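Local coordinates for protein YCAC GENE product (Escherichia coli, PDB 1YAC) that is probably a hydrolase of unknown specificity that assembles as an octamer, a member of the isochorismatase family with a three-layer alpha-beta-alpha sandwich fold, at residues G44-Y49 against F166-E171. Sequence-based numbering, arbitrary orientation.
Sequences GDLAKY and FGVACE
Only aliphatic groups meet where Leu46 reaches Val168 and Ala169; CB of Phe166 leaves its helix pointing away from helix 33-49, and its ring takes no part in the junction. On one face of that ring sits the Cys170 sulfur, SG, one turn along the helix, 3.7 Å above the plane and displaced toward the rim. Phe187 of helix 180-190 meets the ring with planes at about 45°, and Phe143 of a second subunit packs edge-to-face with it.

The junction rests on the forked end of Leu46. Its CD1 approaches CG1 of Val168 to 4.0 Å, the side chains crossing at about a right angle, while the other branch, CD2, lies 4.2 Å from CB of Ala169. Leucine suits this place because its two methyls can address two neighbours at once. Its CG stands between the backbone N and the carbonyl carbon (chi1 78°), an uncommon choice within a helix. Val168 offers the branch lying anti to its backbone N (chi1 170°). Alanine, with a single methyl, lets the helices come close: the CA atoms of Leu46 and Ala169 are 6.5 Å apart.

This is helix-helix packing within a helical layer of the alpha-beta-alpha sandwich, joining helix 33-49 to helix 165-173, which follows strand 161-163, the outermost of the sheet on that side within this chain. Helix 180-190 lies against it: its Leu186 touches both Leu46 and Ala169. With no hydrogen bond between the segments, attraction comes from dispersion and the exclusion of water, over a small buried patch of three methyl-bearing side chains.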
loop_
_atom_site.group_PDB
_atom_site.type_symbol
_atom_site.label_atom_id
_atom_site.label_comp_id
_atom_site.label_asym_id
_atom_site.label_seq_id
_atom_site.Cartn_x
_atom_site.Cartn_y
_atom_site.Cartn_z
ATOM N N GLY A 44 2.415 23.921 16.557
ATOM C CA GLY A 44 2.965 24.843 17.537
ATOM C C GLY A 44 3.078 26.255 16.957
ATOM O O GLY A 44 2.688 27.243 17.601
ATOM N N ASP A 45 3.563 26.350 15.720
ATOM C CA ASP A 45 3.735 27.640 15.054
ATOM C C ASP A 45 2.411 28.361 14.856
ATOM O O ASP A 45 2.343 29.589 15.002
ATOM C CB ASP A 45 4.427 27.480 13.697
ATOM C CG ASP A 45 5.923 27.269 13.810
ATOM O OD1 ASP A 45 6.470 27.153 14.933
ATOM O OD2 ASP A 45 6.564 27.236 12.748
ATOM N N LEU A 46 1.356 27.622 14.519
ATOM C CA LEU A 46 0.063 28.267 14.313
ATOM C C LEU A 46 -0.520 28.726 15.646
ATOM O O LEU A 46 -1.122 29.803 15.724
ATOM C CB LEU A 46 -0.911 27.379 13.519
ATOM C CG LEU A 46 -1.662 26.204 14.143
ATOM C CD1 LEU A 46 -2.920 26.675 14.887
ATOM C CD2 LEU A 46 -2.049 25.226 13.040
ATOM N N ALA A 47 -0.309 27.946 16.701
ATOM C CA ALA A 47 -0.806 28.320 18.022
ATOM C C ALA A 47 -0.152 29.644 18.420
ATOM O O ALA A 47 -0.812 30.562 18.929
ATOM C CB ALA A 47 -0.471 27.248 19.040
ATOM N N LYS A 48 1.145 29.742 18.164
ATOM C CA LYS A 48 1.888 30.953 18.471
ATOM C C LYS A 48 1.438 32.110 17.575
ATOM O O LYS A 48 1.156 33.217 18.063
ATOM C CB LYS A 48 3.391 30.703 18.303
ATOM C CG LYS A 48 4.251 31.932 18.536
ATOM C CD LYS A 48 5.015 31.867 19.843
ATOM C CE LYS A 48 4.108 31.749 21.042
ATOM N NZ LYS A 48 4.888 31.898 22.303
ATOM N N TYR A 49 1.338 31.842 16.275
ATOM C CA TYR A 49 0.923 32.859 15.307
ATOM C C TYR A 49 -0.441 33.480 15.634
ATOM O O TYR A 49 -0.613 34.702 15.569
ATOM C CB TYR A 49 0.893 32.276 13.892
ATOM C CG TYR A 49 0.369 33.254 12.858
ATOM C CD1 TYR A 49 1.074 34.416 12.549
ATOM C CD2 TYR A 49 -0.843 33.029 12.213
ATOM C CE1 TYR A 49 0.584 35.327 11.623
ATOM C CE2 TYR A 49 -1.341 33.934 11.289
ATOM C CZ TYR A 49 -0.619 35.080 10.997
ATOM O OH TYR A 49 -1.097 35.970 10.052
ATOM N N PHE A 166 -3.461 22.298 8.609
ATOM C CA PHE A 166 -3.654 23.331 7.591
ATOM C C PHE A 166 -5.107 23.815 7.634
ATOM O O PHE A 166 -5.367 25.026 7.587
ATOM C CB PHE A 166 -3.276 22.804 6.203
ATOM C CG PHE A 166 -3.492 23.799 5.091
ATOM C CD1 PHE A 166 -2.540 24.780 4.818
ATOM C CD2 PHE A 166 -4.630 23.723 4.288
ATOM C CE1 PHE A 166 -2.715 25.666 3.757
ATOM C CE2 PHE A 166 -4.812 24.606 3.229
ATOM C CZ PHE A 166 -3.849 25.576 2.965
ATOM N N GLY A 167 -6.037 22.868 7.783
ATOM C CA GLY A 167 -7.444 23.215 7.889
ATOM C C GLY A 167 -7.696 24.085 9.117
ATOM O O GLY A 167 -8.449 25.068 9.054
ATOM N N VAL A 168 -7.067 23.721 10.238
ATOM C CA VAL A 168 -7.177 24.473 11.499
ATOM C C VAL A 168 -6.712 25.932 11.273
ATOM O O VAL A 168 -7.420 26.887 11.616
ATOM C CB VAL A 168 -6.303 23.803 12.636
ATOM C CG1 VAL A 168 -6.220 24.703 13.880
ATOM C CG2 VAL A 168 -6.880 22.432 13.027
ATOM N N ALA A 169 -5.547 26.098 10.653
ATOM C CA ALA A 169 -5.012 27.426 10.400
ATOM C C ALA A 169 -5.957 28.262 9.531
ATOM O O ALA A 169 -6.170 29.451 9.792
ATOM C CB ALA A 169 -3.637 27.328 9.747
ATOM N N CYS A 170 -6.517 27.640 8.500
ATOM C CA CYS A 170 -7.416 28.334 7.581
ATOM C C CYS A 170 -8.738 28.729 8.212
ATOM O O CYS A 170 -9.302 29.789 7.893
ATOM C CB CYS A 170 -7.670 27.487 6.333
ATOM S SG CYS A 170 -6.269 27.388 5.198
ATOM N N GLU A 171 -9.265 27.865 9.076
ATOM C CA GLU A 171 -10.526 28.173 9.733
ATOM C C GLU A 171 -10.317 29.290 10.762
ATOM O O GLU A 171 -11.197 30.124 10.977
ATOM C CB GLU A 171 -11.116 26.923 10.387
ATOM C CG GLU A 171 -12.619 27.033 10.636
ATOM C CD GLU A 171 -13.263 25.692 10.890
ATOM O OE1 GLU A 171 -13.663 25.059 9.902
ATOM O OE2 GLU A 171 -13.383 25.274 12.064
#